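Local atomic coordinates of sensor protein (Pseudomonas syringae pv. tomato, PDB entry 2R8R), a protein that probably serves as a membrane-bound, ATP-binding sensor histidine kinase of a two-component system, represented here by its N-terminal sensor region with a P-loop NTPase-like fold. Residues K19-L24 with E51-G56; L93-A98 with T104-D109; R137-V142 with Q194-A199. All coordinates share one frame; numbering follows the deposited sequence.

From the N terminus, strand 7-12 runs through a loop that fits a P-loop (Walker A) into helix 19-32. Contact 1 sets the start of that helix against helix 48-54 and closes a loop of 26 residues. Contact 2 follows later in the chain. It pinches off five residues, 99-103, within the loop that leads from strand 87-90 to helix 106-115. Contact 3 comes last and joins helix 133-140 to helix 194-209 across 51 residues. The three lie in series, and none nests in or crosses another. Contacts 1 and 2 sit on opposite sides of the chain's centre, with their own centres about 21 Å apart. Contact 3 lies farther from the chain's centre than the others.

Contact 1. Residues K19-L24 with E51-G56; sequences KTYAML and EALLNG. With SO4 (sulfate ion), chain C.
The Tyr21 side chain leaves helix 19-32 with CG anti to the backbone N (chi1 -173°). This brings its ring to Leu53, whose CG lies anti to its carbonyl carbon (chi1 -73°). The helix follows a loop that fits a P-loop (Walker A), consistent with the P-loop NTPase clan of this sensor domain. Its first turn packs against the end of helix 48-54. Leu53 CD1 sits over one face of the Tyr21 ring in a CH-pi contact, 3.9 Å from the centroid. Its nearest ring atom is CE1, and the two side chains cross at about a right angle. One turn further on, Leu24 meets the same leucine. Leu24 CB and Leu53 CB are 4.0 Å apart, and Leu24 CD1 reaches on to CB of Leu54. No hydrogen bond joins the two segments, so the join is apolar. Thr50, the residue just before segment 51-56, also touches Thr20, Tyr21 and Leu24.

The helix N terminus holds a sulfate, probably from the crystallisation liquor. Gly16 N and Gly18 N also bind it. A sulfate here is consistent with a site for a nucleotide phosphate. Thr20 N donates to sulfate O4 at 3.0 Å, nearly straight at 169°. The hydroxyl OG1 of Thr20 is hydrogen-bonded to Asp91. The Lys19 chain bends at chi3 and chi4 and curls back alongside the anion. This brings NZ to sulfate O3, at a doubtfully short 2.5 Å. Lys19 N donates to the same O3 at 3.0 Å.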
ATOM      1  N   LYS A  19      -0.051   7.979   2.384  1.00 12.64           N
ATOM      2  CA  LYS A  19      -0.859   6.776   2.700  1.00 11.97           C
ATOM      3  C   LYS A  19      -0.327   5.991   3.890  1.00 12.65           C
ATOM      4  O   LYS A  19      -1.082   5.660   4.821  1.00 12.04           O
ATOM      5  CB  LYS A  19      -0.881   5.826   1.506  1.00 11.69           C
ATOM      6  CG  LYS A  19      -1.523   6.337   0.237  1.00 11.09           C
ATOM      7  CD  LYS A  19      -1.504   5.220  -0.863  1.00 11.91           C
ATOM      8  CE  LYS A  19      -0.093   4.794  -1.371  1.00  9.81           C
ATOM      9  NZ  LYS A  19       0.660   6.001  -1.924  1.00  9.56           N
ATOM     10  N   THR A  20       0.973   5.675   3.851  1.00 12.73           N
ATOM     11  CA  THR A  20       1.585   4.882   4.915  1.00 13.87           C
ATOM     12  C   THR A  20       1.580   5.586   6.259  1.00 13.78           C
ATOM     13  O   THR A  20       1.212   4.996   7.262  1.00 13.99           O
ATOM     14  CB  THR A  20       3.011   4.517   4.586  1.00 13.73           C
ATOM     15  OG1 THR A  20       2.983   3.679   3.449  1.00 15.49           O
ATOM     16  CG2 THR A  20       3.641   3.748   5.713  1.00 14.58           C
ATOM     17  N   TYR A  21       1.944   6.861   6.264  1.00 14.48           N
ATOM     18  CA  TYR A  21       1.871   7.663   7.470  1.00 14.27           C
ATOM     19  C   TYR A  21       0.440   7.655   8.064  1.00 13.91           C
ATOM     20  O   TYR A  21       0.274   7.474   9.277  1.00 15.03           O
ATOM     21  CB  TYR A  21       2.325   9.093   7.164  1.00 16.18           C
ATOM     22  CG  TYR A  21       2.453   9.961   8.404  1.00 18.16           C
ATOM     23  CD1 TYR A  21       3.631   9.955   9.131  1.00 21.54           C
ATOM     24  CD2 TYR A  21       1.423  10.789   8.838  1.00 19.68           C
ATOM     25  CE1 TYR A  21       3.801  10.718  10.248  1.00 20.93           C
ATOM     26  CE2 TYR A  21       1.590  11.578   9.988  1.00 20.92           C
ATOM     27  CZ  TYR A  21       2.795  11.515  10.682  1.00 20.65           C
ATOM     28  OH  TYR A  21       3.063  12.257  11.826  1.00 23.07           O
ATOM     29  N   ALA A  22      -0.571   7.868   7.220  1.00 12.14           N
ATOM     30  CA  ALA A  22      -1.972   7.826   7.644  1.00 12.84           C
ATOM     31  C   ALA A  22      -2.346   6.471   8.260  1.00 13.02           C
ATOM     32  O   ALA A  22      -2.951   6.414   9.332  1.00 12.63           O
ATOM     33  CB  ALA A  22      -2.925   8.188   6.501  1.00 11.01           C
HETATM   34  N   MSE A  23      -1.947   5.393   7.599  1.00 13.92           N
HETATM   35  CA  MSE A  23      -2.132   4.074   8.132  1.00 15.60           C
HETATM   36  C   MSE A  23      -1.467   3.866   9.518  1.00 15.28           C
HETATM   37  O   MSE A  23      -2.067   3.211  10.398  1.00 14.18           O
HETATM   38  CB  MSE A  23      -1.651   3.012   7.140  1.00 15.12           C
HETATM   39  CG  MSE A  23      -1.774   1.589   7.712  1.00 15.60           C
HETATM   40 SE   MSE A  23      -1.158   0.157   6.559  0.80 23.34          SE
HETATM   41  CE  MSE A  23       0.747   0.640   6.444  1.00 14.40           C
ATOM     42  N   LEU A  24      -0.245   4.392   9.695  1.00 14.96           N
ATOM     43  CA  LEU A  24       0.479   4.182  10.926  1.00 15.37           C
ATOM     44  C   LEU A  24      -0.110   4.995  12.073  1.00 16.04           C
ATOM     45  O   LEU A  24      -0.153   4.485  13.204  1.00 14.56           O
ATOM     46  CB  LEU A  24       1.978   4.455  10.748  1.00 16.25           C
ATOM     47  CG  LEU A  24       2.750   3.477   9.833  1.00 16.87           C
ATOM     48  CD1 LEU A  24       4.225   3.861   9.850  1.00 18.77           C
ATOM     49  CD2 LEU A  24       2.565   2.027  10.254  1.00 14.11           C
ATOM     50  N   GLU A  51       9.307   6.132   9.905  1.00 25.04           N
ATOM     51  CA  GLU A  51      10.140   5.207  10.647  1.00 25.53           C
ATOM     52  C   GLU A  51       9.912   5.333  12.184  1.00 24.87           C
ATOM     53  O   GLU A  51       9.825   4.316  12.893  1.00 23.66           O
ATOM     54  CB  GLU A  51      11.611   5.383  10.209  1.00 25.94           C
ATOM     55  CG  GLU A  51      12.574   4.264  10.640  1.00 29.92           C
ATOM     56  CD  GLU A  51      12.089   2.797  10.382  1.00 34.00           C
ATOM     57  OE1 GLU A  51      12.084   2.322   9.220  1.00 37.73           O
ATOM     58  OE2 GLU A  51      11.740   2.096  11.365  1.00 38.07           O
ATOM     59  N   ALA A  52       9.742   6.558  12.694  1.00 24.42           N
ATOM     60  CA  ALA A  52       9.461   6.737  14.148  1.00 24.22           C
ATOM     61  C   ALA A  52       8.067   6.226  14.567  1.00 23.69           C
ATOM     62  O   ALA A  52       7.900   5.731  15.678  1.00 23.56           O
ATOM     63  CB  ALA A  52       9.666   8.190  14.590  1.00 22.78           C
ATOM     64  N   LEU A  53       7.059   6.343  13.703  1.00 23.49           N
ATOM     65  CA  LEU A  53       5.766   5.715  14.005  1.00 23.65           C
ATOM     66  C   LEU A  53       5.860   4.174  13.993  1.00 23.37           C
ATOM     67  O   LEU A  53       5.332   3.492  14.866  1.00 24.02           O
ATOM     68  CB  LEU A  53       4.677   6.202  13.044  1.00 23.70           C
ATOM     69  CG  LEU A  53       4.198   7.639  13.284  1.00 23.65           C
ATOM     70  CD1 LEU A  53       3.062   7.979  12.298  1.00 21.53           C
ATOM     71  CD2 LEU A  53       3.778   7.825  14.751  1.00 19.78           C
ATOM     72  N   LEU A  54       6.555   3.631  13.012  1.00 23.05           N
ATOM     73  CA  LEU A  54       6.697   2.203  12.919  1.00 22.90           C
ATOM     74  C   LEU A  54       7.419   1.599  14.132  1.00 23.38           C
ATOM     75  O   LEU A  54       7.070   0.514  14.588  1.00 23.33           O
ATOM     76  CB  LEU A  54       7.393   1.824  11.619  1.00 22.43           C
ATOM     77  CG  LEU A  54       7.586   0.345  11.326  1.00 22.30           C
ATOM     78  CD1 LEU A  54       6.233  -0.391  11.352  1.00 19.62           C
ATOM     79  CD2 LEU A  54       8.335   0.192   9.985  1.00 20.98           C
ATOM     80  N   ASN A  55       8.411   2.293  14.647  1.00 24.09           N
ATOM     81  CA  ASN A  55       9.186   1.785  15.771  1.00 24.73           C
ATOM     82  C   ASN A  55       8.427   1.784  17.090  1.00 23.88           C
ATOM     83  O   ASN A  55       8.870   1.147  18.032  1.00 24.20           O
ATOM     84  CB  ASN A  55      10.532   2.536  15.903  1.00 25.50           C
ATOM     85  CG  ASN A  55      11.562   2.091  14.823  1.00 29.86           C
ATOM     86  OD1 ASN A  55      12.468   2.874  14.473  1.00 35.59           O
ATOM     87  ND2 ASN A  55      11.425   0.832  14.294  1.00 28.75           N
ATOM     88  N   GLY A  56       7.282   2.454  17.154  1.00 22.98           N
ATOM     89  CA  GLY A  56       6.373   2.315  18.286  1.00 22.39           C
ATOM     90  C   GLY A  56       5.328   1.198  18.207  1.00 22.28           C
ATOM     91  O   GLY A  56       4.482   1.080  19.097  1.00 21.82           O
TER
HETATM   92  S   SO4 C 226       2.860   7.284   0.505  1.00 19.03           S
HETATM   93  O1  SO4 C 226       3.608   6.737  -0.594  1.00 22.03           O
HETATM   94  O2  SO4 C 226       3.471   8.407   1.138  1.00 18.73           O
HETATM   95  O3  SO4 C 226       1.576   7.567  -0.144  1.00 16.23           O
HETATM   96  O4  SO4 C 226       2.858   6.295   1.593  1.00 17.98           O

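Contact 2. Residues L93-A98 with T104-D109; sequences LAHTNA and TKRWQD
The backbones of 93-98 and 104-109 meet in a single bridge of Thr96 with Lys105, framed by Arg106 N to His95 O (2.9 Å, 174°) and Asn97 N to Thr104 O (2.9 Å). This staples the loop after strand 87-90 to the start of helix 106-115, with Lys105 at the N-cap position. The Lys105 chain bends at chi2 and chi3, which turns NZ back to Ala94 O (2.8 Å) and Thr96 OG1 (2.9 Å). On His95, the guanidinium of Arg106 lies flat, centres 3.7 Å apart and planes at 24°. NH2 sits over the ring's rim near CD2. Glu74 holds both partners, by a salt bridge to Arg106 NH2 and a hydrogen bond from His95 NE2, while Arg106 NH1 bonds to Asp91 O. Asn97 ND2 gives a weak bond to Asp109 OD2 (3.2 Å). Asn97 ND2 also bonds to His103 O, and Asp109 OD1 is bonded to His103 ND1. A water joins Leu93 O, His95 O and Trp107 N. With Glu74 gripping both members of the stack, its carboxylate probably offsets the guanidinium charge beside the imidazole and, with Asp91 O, helps hold the two groups in place.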
ATOM      1  N   LEU A  93      -1.330  -3.182  -1.403  1.00 14.77           N
ATOM      2  CA  LEU A  93      -2.395  -4.156  -1.610  1.00 14.93           C
ATOM      3  C   LEU A  93      -2.286  -4.903  -2.966  1.00 15.52           C
ATOM      4  O   LEU A  93      -2.687  -6.081  -3.070  1.00 16.25           O
ATOM      5  CB  LEU A  93      -3.743  -3.402  -1.527  1.00 14.16           C
ATOM      6  CG  LEU A  93      -5.089  -4.085  -1.769  1.00 14.17           C
ATOM      7  CD1 LEU A  93      -5.343  -5.313  -0.841  1.00 12.68           C
ATOM      8  CD2 LEU A  93      -6.188  -3.051  -1.628  1.00 13.45           C
ATOM      9  N   ALA A  94      -1.788  -4.198  -3.982  1.00 15.19           N
ATOM     10  CA  ALA A  94      -1.507  -4.738  -5.337  1.00 15.52           C
ATOM     11  C   ALA A  94      -0.176  -5.507  -5.534  1.00 15.41           C
ATOM     12  O   ALA A  94       0.063  -6.028  -6.600  1.00 16.26           O
ATOM     13  CB  ALA A  94      -1.595  -3.615  -6.378  1.00 15.01           C
ATOM     14  N   HIS A  95       0.660  -5.589  -4.517  1.00 15.31           N
ATOM     15  CA  HIS A  95       1.911  -6.326  -4.591  1.00 15.94           C
ATOM     16  C   HIS A  95       1.802  -7.764  -5.095  1.00 17.00           C
ATOM     17  O   HIS A  95       0.949  -8.566  -4.657  1.00 17.39           O
ATOM     18  CB  HIS A  95       2.542  -6.301  -3.208  1.00 15.85           C
ATOM     19  CG  HIS A  95       3.893  -6.940  -3.107  1.00 14.94           C
ATOM     20  ND1 HIS A  95       5.058  -6.288  -3.458  1.00 16.75           N
ATOM     21  CD2 HIS A  95       4.274  -8.119  -2.573  1.00 13.74           C
ATOM     22  CE1 HIS A  95       6.094  -7.064  -3.181  1.00 13.43           C
ATOM     23  NE2 HIS A  95       5.641  -8.182  -2.651  1.00 16.00           N
ATOM     24  N   THR A  96       2.693  -8.089  -6.018  1.00 18.06           N
ATOM     25  CA  THR A  96       2.886  -9.454  -6.499  1.00 18.19           C
ATOM     26  C   THR A  96       4.008 -10.053  -5.664  1.00 18.61           C
ATOM     27  O   THR A  96       5.096  -9.493  -5.618  1.00 19.40           O
ATOM     28  CB  THR A  96       3.231  -9.453  -8.012  1.00 18.52           C
ATOM     29  OG1 THR A  96       2.073  -9.026  -8.739  1.00 18.34           O
ATOM     30  CG2 THR A  96       3.636 -10.851  -8.525  1.00 17.88           C
ATOM     31  N   ASN A  97       3.719 -11.152  -4.964  1.00 18.52           N
ATOM     32  CA  ASN A  97       4.645 -11.729  -3.997  1.00 18.08           C
ATOM     33  C   ASN A  97       5.899 -12.348  -4.631  1.00 18.01           C
ATOM     34  O   ASN A  97       5.897 -12.724  -5.776  1.00 18.13           O
ATOM     35  CB  ASN A  97       3.950 -12.809  -3.144  1.00 18.52           C
ATOM     36  CG  ASN A  97       2.860 -12.256  -2.244  1.00 18.64           C
ATOM     37  OD1 ASN A  97       2.839 -11.074  -1.928  1.00 21.12           O
ATOM     38  ND2 ASN A  97       1.949 -13.124  -1.822  1.00 17.01           N
ATOM     39  N   ALA A  98       6.938 -12.463  -3.816  1.00 18.13           N
ATOM     40  CA  ALA A  98       8.221 -13.031  -4.147  1.00 18.11           C
ATOM     41  C   ALA A  98       8.023 -14.459  -4.565  1.00 19.21           C
ATOM     42  O   ALA A  98       7.181 -15.149  -3.972  1.00 20.23           O
ATOM     43  CB  ALA A  98       9.167 -12.958  -2.885  1.00 17.58           C
ATOM     44  N   THR A 104       0.157 -15.997  -5.181  1.00 17.75           N
ATOM     45  CA  THR A 104       0.646 -15.107  -6.229  1.00 17.72           C
ATOM     46  C   THR A 104       0.691 -13.647  -5.774  1.00 17.61           C
ATOM     47  O   THR A 104       1.681 -12.932  -6.014  1.00 17.87           O
ATOM     48  CB  THR A 104      -0.249 -15.266  -7.479  1.00 17.78           C
ATOM     49  OG1 THR A 104      -0.158 -16.631  -7.930  1.00 18.15           O
ATOM     50  CG2 THR A 104       0.194 -14.322  -8.643  1.00 18.39           C
ATOM     51  N   LYS A 105      -0.373 -13.223  -5.092  1.00 16.99           N
ATOM     52  CA  LYS A 105      -0.624 -11.832  -4.806  1.00 15.73           C
ATOM     53  C   LYS A 105      -0.741 -11.604  -3.315  1.00 15.64           C
ATOM     54  O   LYS A 105      -1.283 -12.430  -2.575  1.00 15.85           O
ATOM     55  CB  LYS A 105      -1.931 -11.389  -5.478  1.00 15.27           C
ATOM     56  CG  LYS A 105      -1.951 -11.379  -6.994  1.00 16.14           C
ATOM     57  CD  LYS A 105      -0.950 -10.450  -7.703  1.00 16.37           C
ATOM     58  CE  LYS A 105      -1.316  -8.970  -7.578  1.00 19.83           C
ATOM     59  NZ  LYS A 105      -0.570  -7.965  -8.461  1.00 18.40           N
ATOM     60  N   ARG A 106      -0.275 -10.446  -2.870  1.00 16.03           N
ATOM     61  CA  ARG A 106      -0.434 -10.037  -1.473  1.00 15.30           C
ATOM     62  C   ARG A 106      -1.888  -9.825  -1.052  1.00 15.54           C
ATOM     63  O   ARG A 106      -2.195 -10.049   0.085  1.00 14.99           O
ATOM     64  CB  ARG A 106       0.383  -8.803  -1.202  1.00 15.47           C
ATOM     65  CG  ARG A 106       0.345  -8.312   0.226  1.00 15.22           C
ATOM     66  CD  ARG A 106       1.323  -7.150   0.381  1.00 14.96           C
ATOM     67  NE  ARG A 106       2.699  -7.627   0.427  1.00 12.23           N
ATOM     68  CZ  ARG A 106       3.765  -6.834   0.445  1.00 13.85           C
ATOM     69  NH1 ARG A 106       3.617  -5.502   0.415  1.00 11.83           N
ATOM     70  NH2 ARG A 106       4.991  -7.376   0.508  1.00 12.41           N
ATOM     71  N   TRP A 107      -2.779  -9.423  -1.970  1.00 16.15           N
ATOM     72  CA  TRP A 107      -4.199  -9.338  -1.660  1.00 16.08           C
ATOM     73  C   TRP A 107      -4.766 -10.680  -1.186  1.00 15.93           C
ATOM     74  O   TRP A 107      -5.589 -10.689  -0.295  1.00 14.69           O
ATOM     75  CB  TRP A 107      -5.042  -8.706  -2.779  1.00 16.72           C
ATOM     76  CG  TRP A 107      -5.242  -9.472  -4.079  1.00 18.03           C
ATOM     77  CD1 TRP A 107      -4.637  -9.211  -5.271  1.00 18.31           C
ATOM     78  CD2 TRP A 107      -6.162 -10.553  -4.327  1.00 18.87           C
ATOM     79  NE1 TRP A 107      -5.106 -10.069  -6.242  1.00 19.74           N
ATOM     80  CE2 TRP A 107      -6.022 -10.918  -5.688  1.00 20.36           C
ATOM     81  CE3 TRP A 107      -7.079 -11.255  -3.532  1.00 18.94           C
ATOM     82  CZ2 TRP A 107      -6.763 -11.955  -6.268  1.00 18.26           C
ATOM     83  CZ3 TRP A 107      -7.812 -12.285  -4.106  1.00 19.34           C
ATOM     84  CH2 TRP A 107      -7.643 -12.626  -5.456  1.00 18.30           C
ATOM     85  N   GLN A 108      -4.275 -11.795  -1.729  1.00 15.77           N
ATOM     86  CA  GLN A 108      -4.656 -13.130  -1.240  1.00 15.60           C
ATOM     87  C   GLN A 108      -4.157 -13.423   0.159  1.00 14.47           C
ATOM     88  O   GLN A 108      -4.845 -14.074   0.926  1.00 14.96           O
ATOM     89  CB  GLN A 108      -4.129 -14.224  -2.163  1.00 15.83           C
ATOM     90  CG  GLN A 108      -4.712 -14.216  -3.514  1.00 15.73           C
ATOM     91  CD  GLN A 108      -3.990 -15.178  -4.433  1.00 17.11           C
ATOM     92  OE1 GLN A 108      -3.190 -14.748  -5.239  1.00 15.92           O
ATOM     93  NE2 GLN A 108      -4.243 -16.503  -4.280  1.00 20.31           N
ATOM     94  N   ASP A 109      -2.941 -12.995   0.473  1.00 14.04           N
ATOM     95  CA  ASP A 109      -2.428 -13.037   1.831  1.00 14.39           C
ATOM     96  C   ASP A 109      -3.382 -12.334   2.802  1.00 14.39           C
ATOM     97  O   ASP A 109      -3.709 -12.839   3.865  1.00 14.97           O
ATOM     98  CB  ASP A 109      -1.076 -12.319   1.938  1.00 14.88           C
ATOM     99  CG  ASP A 109       0.078 -13.024   1.189  1.00 16.62           C
ATOM    100  OD1 ASP A 109      -0.090 -14.146   0.618  1.00 16.71           O
ATOM    101  OD2 ASP A 109       1.175 -12.423   1.212  1.00 12.79           O
TER
HETATM  102  O   HOH W   1      -1.687  -8.090  -4.313  1.00 14.61           O
HETATM  103  O   HOH W   2       4.056 -14.134  -7.314  1.00 40.00           O

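Contact 3. Residues R137-V142 with Q194-A199; sequences RGITGV and QTNLTA
Ile139 lays its CG2 methyl against the amide end of Asn196, with CG2 3.1 Å from Asn196 OD1. The two side chains run alongside each other, pointing opposite ways. The other branch of the isoleucine goes to a second residue. Its CD1 meets Ala199 CB at 3.8 Å, one turn further along helix 194-209. Ile139 thus spans the side of that helix between Asn196 and Ala199. Asn196 has CG anti to its carbonyl carbon (chi1 -71°), which swings the amide across to the end of helix 133-140. There ND2 faces Thr140, 3.7 Å from its CA and 3.9 Å from its CG2. No hydrogen bond crosses between the segments. The asparagine is held from its own side instead, where ND2 makes a weak bond to Phe191 O and the backbone N bonds to Thr193 OG1. Thr140 turns its hydroxyl inward along its own chain. OG1 accepts from Val142 N at 3.1 Å, which forms an ST turn, and bonds to Val136 O. The helix ends at Thr140, and Gly141, with positive phi, is the first residue to leave it. The contact joins the last turn of helix 133-140, which comes after strand 119-125 in the chain, to the first turns of helix 194-209. On another side of helix 194-209, Leu197 points away from this contact and packs on Pro166, Leu169 and Leu170 of helix 166-174, the helix that follows edge strand 158-161.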
ATOM      1  N   ARG A 137      -1.974   3.859 -18.443  1.00 30.84           N
ATOM      2  CA  ARG A 137      -0.929   3.697 -19.461  1.00 31.12           C
ATOM      3  C   ARG A 137      -1.066   4.751 -20.579  1.00 30.88           C
ATOM      4  O   ARG A 137      -0.069   5.279 -21.050  1.00 30.15           O
ATOM      5  CB  ARG A 137      -0.971   2.278 -20.046  1.00 31.02           C
ATOM      6  CG  ARG A 137       0.139   1.927 -21.069  1.00 31.66           C
ATOM      7  CD  ARG A 137       0.121   0.398 -21.368  1.00 31.66           C
ATOM      8  NE  ARG A 137       0.822   0.012 -22.589  0.50 31.33           N
ATOM      9  CZ  ARG A 137       0.766  -1.205 -23.146  0.50 31.53           C
ATOM     10  NH1 ARG A 137       0.034  -2.177 -22.602  0.50 30.66           N
ATOM     11  NH2 ARG A 137       1.444  -1.456 -24.261  0.50 31.05           N
ATOM     12  N   GLY A 138      -2.306   5.050 -20.963  1.00 30.96           N
ATOM     13  CA  GLY A 138      -2.607   6.053 -21.967  1.00 31.89           C
ATOM     14  C   GLY A 138      -2.209   7.454 -21.547  1.00 33.01           C
ATOM     15  O   GLY A 138      -1.866   8.279 -22.374  1.00 33.15           O
ATOM     16  N   ILE A 139      -2.254   7.717 -20.249  1.00 34.10           N
ATOM     17  CA  ILE A 139      -1.959   9.026 -19.715  1.00 34.62           C
ATOM     18  C   ILE A 139      -0.459   9.124 -19.480  1.00 33.97           C
ATOM     19  O   ILE A 139       0.176  10.016 -20.005  1.00 33.73           O
ATOM     20  CB  ILE A 139      -2.776   9.269 -18.413  1.00 35.31           C
ATOM     21  CG1 ILE A 139      -4.192   9.705 -18.780  1.00 36.10           C
ATOM     22  CG2 ILE A 139      -2.121  10.324 -17.476  1.00 35.77           C
ATOM     23  CD1 ILE A 139      -5.129   9.651 -17.576  1.00 35.58           C
ATOM     24  N   THR A 140       0.102   8.182 -18.729  1.00 33.72           N
ATOM     25  CA  THR A 140       1.488   8.280 -18.269  1.00 33.18           C
ATOM     26  C   THR A 140       2.530   7.697 -19.221  1.00 33.13           C
ATOM     27  O   THR A 140       3.716   8.006 -19.087  1.00 33.89           O
ATOM     28  CB  THR A 140       1.683   7.575 -16.889  1.00 33.27           C
ATOM     29  OG1 THR A 140       1.457   6.175 -17.043  1.00 33.50           O
ATOM     30  CG2 THR A 140       0.743   8.132 -15.820  1.00 31.55           C
ATOM     31  N   GLY A 141       2.101   6.848 -20.154  1.00 32.95           N
ATOM     32  CA  GLY A 141       3.007   6.050 -20.981  1.00 32.33           C
ATOM     33  C   GLY A 141       3.768   4.954 -20.227  1.00 32.50           C
ATOM     34  O   GLY A 141       4.604   4.260 -20.820  1.00 31.58           O
ATOM     35  N   VAL A 142       3.487   4.787 -18.925  1.00 32.43           N
ATOM     36  CA  VAL A 142       4.126   3.742 -18.116  1.00 31.84           C
ATOM     37  C   VAL A 142       3.131   2.590 -17.899  1.00 32.41           C
ATOM     38  O   VAL A 142       1.959   2.810 -17.542  1.00 32.72           O
ATOM     39  CB  VAL A 142       4.685   4.271 -16.740  1.00 31.65           C
ATOM     40  CG1 VAL A 142       5.498   3.176 -16.005  1.00 29.49           C
ATOM     41  CG2 VAL A 142       5.552   5.506 -16.925  1.00 31.65           C
ATOM     42  N   GLN A 194       2.601  17.398 -13.558  1.00 26.25           N
ATOM     43  CA  GLN A 194       1.407  18.110 -13.094  1.00 25.83           C
ATOM     44  C   GLN A 194       0.167  17.526 -13.749  1.00 24.88           C
ATOM     45  O   GLN A 194      -0.818  17.234 -13.097  1.00 24.59           O
ATOM     46  CB  GLN A 194       1.581  19.605 -13.458  1.00 25.92           C
ATOM     47  CG  GLN A 194       0.421  20.532 -13.118  1.00 28.00           C
ATOM     48  CD  GLN A 194       0.131  20.620 -11.628  1.00 30.96           C
ATOM     49  OE1 GLN A 194       1.040  20.584 -10.802  1.00 35.66           O
ATOM     50  NE2 GLN A 194      -1.141  20.756 -11.283  1.00 31.71           N
ATOM     51  N   THR A 195       0.228  17.374 -15.065  1.00 24.64           N
ATOM     52  CA  THR A 195      -0.888  16.845 -15.839  1.00 24.18           C
ATOM     53  C   THR A 195      -1.251  15.432 -15.399  1.00 23.34           C
ATOM     54  O   THR A 195      -2.421  15.152 -15.195  1.00 23.68           O
ATOM     55  CB  THR A 195      -0.575  16.859 -17.368  1.00 24.73           C
ATOM     56  OG1 THR A 195      -0.756  18.187 -17.876  1.00 25.04           O
ATOM     57  CG2 THR A 195      -1.511  15.927 -18.121  1.00 25.51           C
ATOM     58  N   ASN A 196      -0.270  14.537 -15.310  1.00 22.28           N
ATOM     59  CA  ASN A 196      -0.536  13.147 -14.938  1.00 22.17           C
ATOM     60  C   ASN A 196      -1.048  12.978 -13.499  1.00 21.96           C
ATOM     61  O   ASN A 196      -1.997  12.230 -13.246  1.00 21.61           O
ATOM     62  CB  ASN A 196       0.733  12.301 -15.121  1.00 23.21           C
ATOM     63  CG  ASN A 196       1.096  12.075 -16.585  1.00 22.74           C
ATOM     64  OD1 ASN A 196       0.292  12.324 -17.477  1.00 26.17           O
ATOM     65  ND2 ASN A 196       2.326  11.603 -16.828  1.00 20.38           N
ATOM     66  N   LEU A 197      -0.441  13.705 -12.566  1.00 21.47           N
ATOM     67  CA  LEU A 197      -0.827  13.630 -11.163  1.00 21.45           C
ATOM     68  C   LEU A 197      -2.225  14.225 -10.918  1.00 21.23           C
ATOM     69  O   LEU A 197      -2.948  13.760 -10.052  1.00 22.33           O
ATOM     70  CB  LEU A 197       0.251  14.293 -10.272  1.00 21.20           C
ATOM     71  CG  LEU A 197       1.616  13.585 -10.218  1.00 21.77           C
ATOM     72  CD1 LEU A 197       2.710  14.482  -9.541  1.00 19.50           C
ATOM     73  CD2 LEU A 197       1.525  12.182  -9.542  1.00 17.55           C
ATOM     74  N   THR A 198      -2.607  15.229 -11.685  1.00 20.97           N
ATOM     75  CA  THR A 198      -3.953  15.787 -11.653  1.00 20.37           C
ATOM     76  C   THR A 198      -4.968  14.752 -12.115  1.00 20.51           C
ATOM     77  O   THR A 198      -6.030  14.573 -11.487  1.00 20.74           O
ATOM     78  CB  THR A 198      -4.049  17.039 -12.567  1.00 20.93           C
ATOM     79  OG1 THR A 198      -3.256  18.086 -11.994  1.00 21.14           O
ATOM     80  CG2 THR A 198      -5.489  17.516 -12.737  1.00 18.09           C
ATOM     81  N   ALA A 199      -4.623  14.065 -13.206  1.00 19.67           N
ATOM     82  CA  ALA A 199      -5.447  13.010 -13.770  1.00 18.90           C
ATOM     83  C   ALA A 199      -5.636  11.873 -12.757  1.00 18.49           C
ATOM     84  O   ALA A 199      -6.728  11.414 -12.546  1.00 18.81           O
ATOM     85  CB  ALA A 199      -4.798  12.487 -15.096  1.00 18.92           C
TER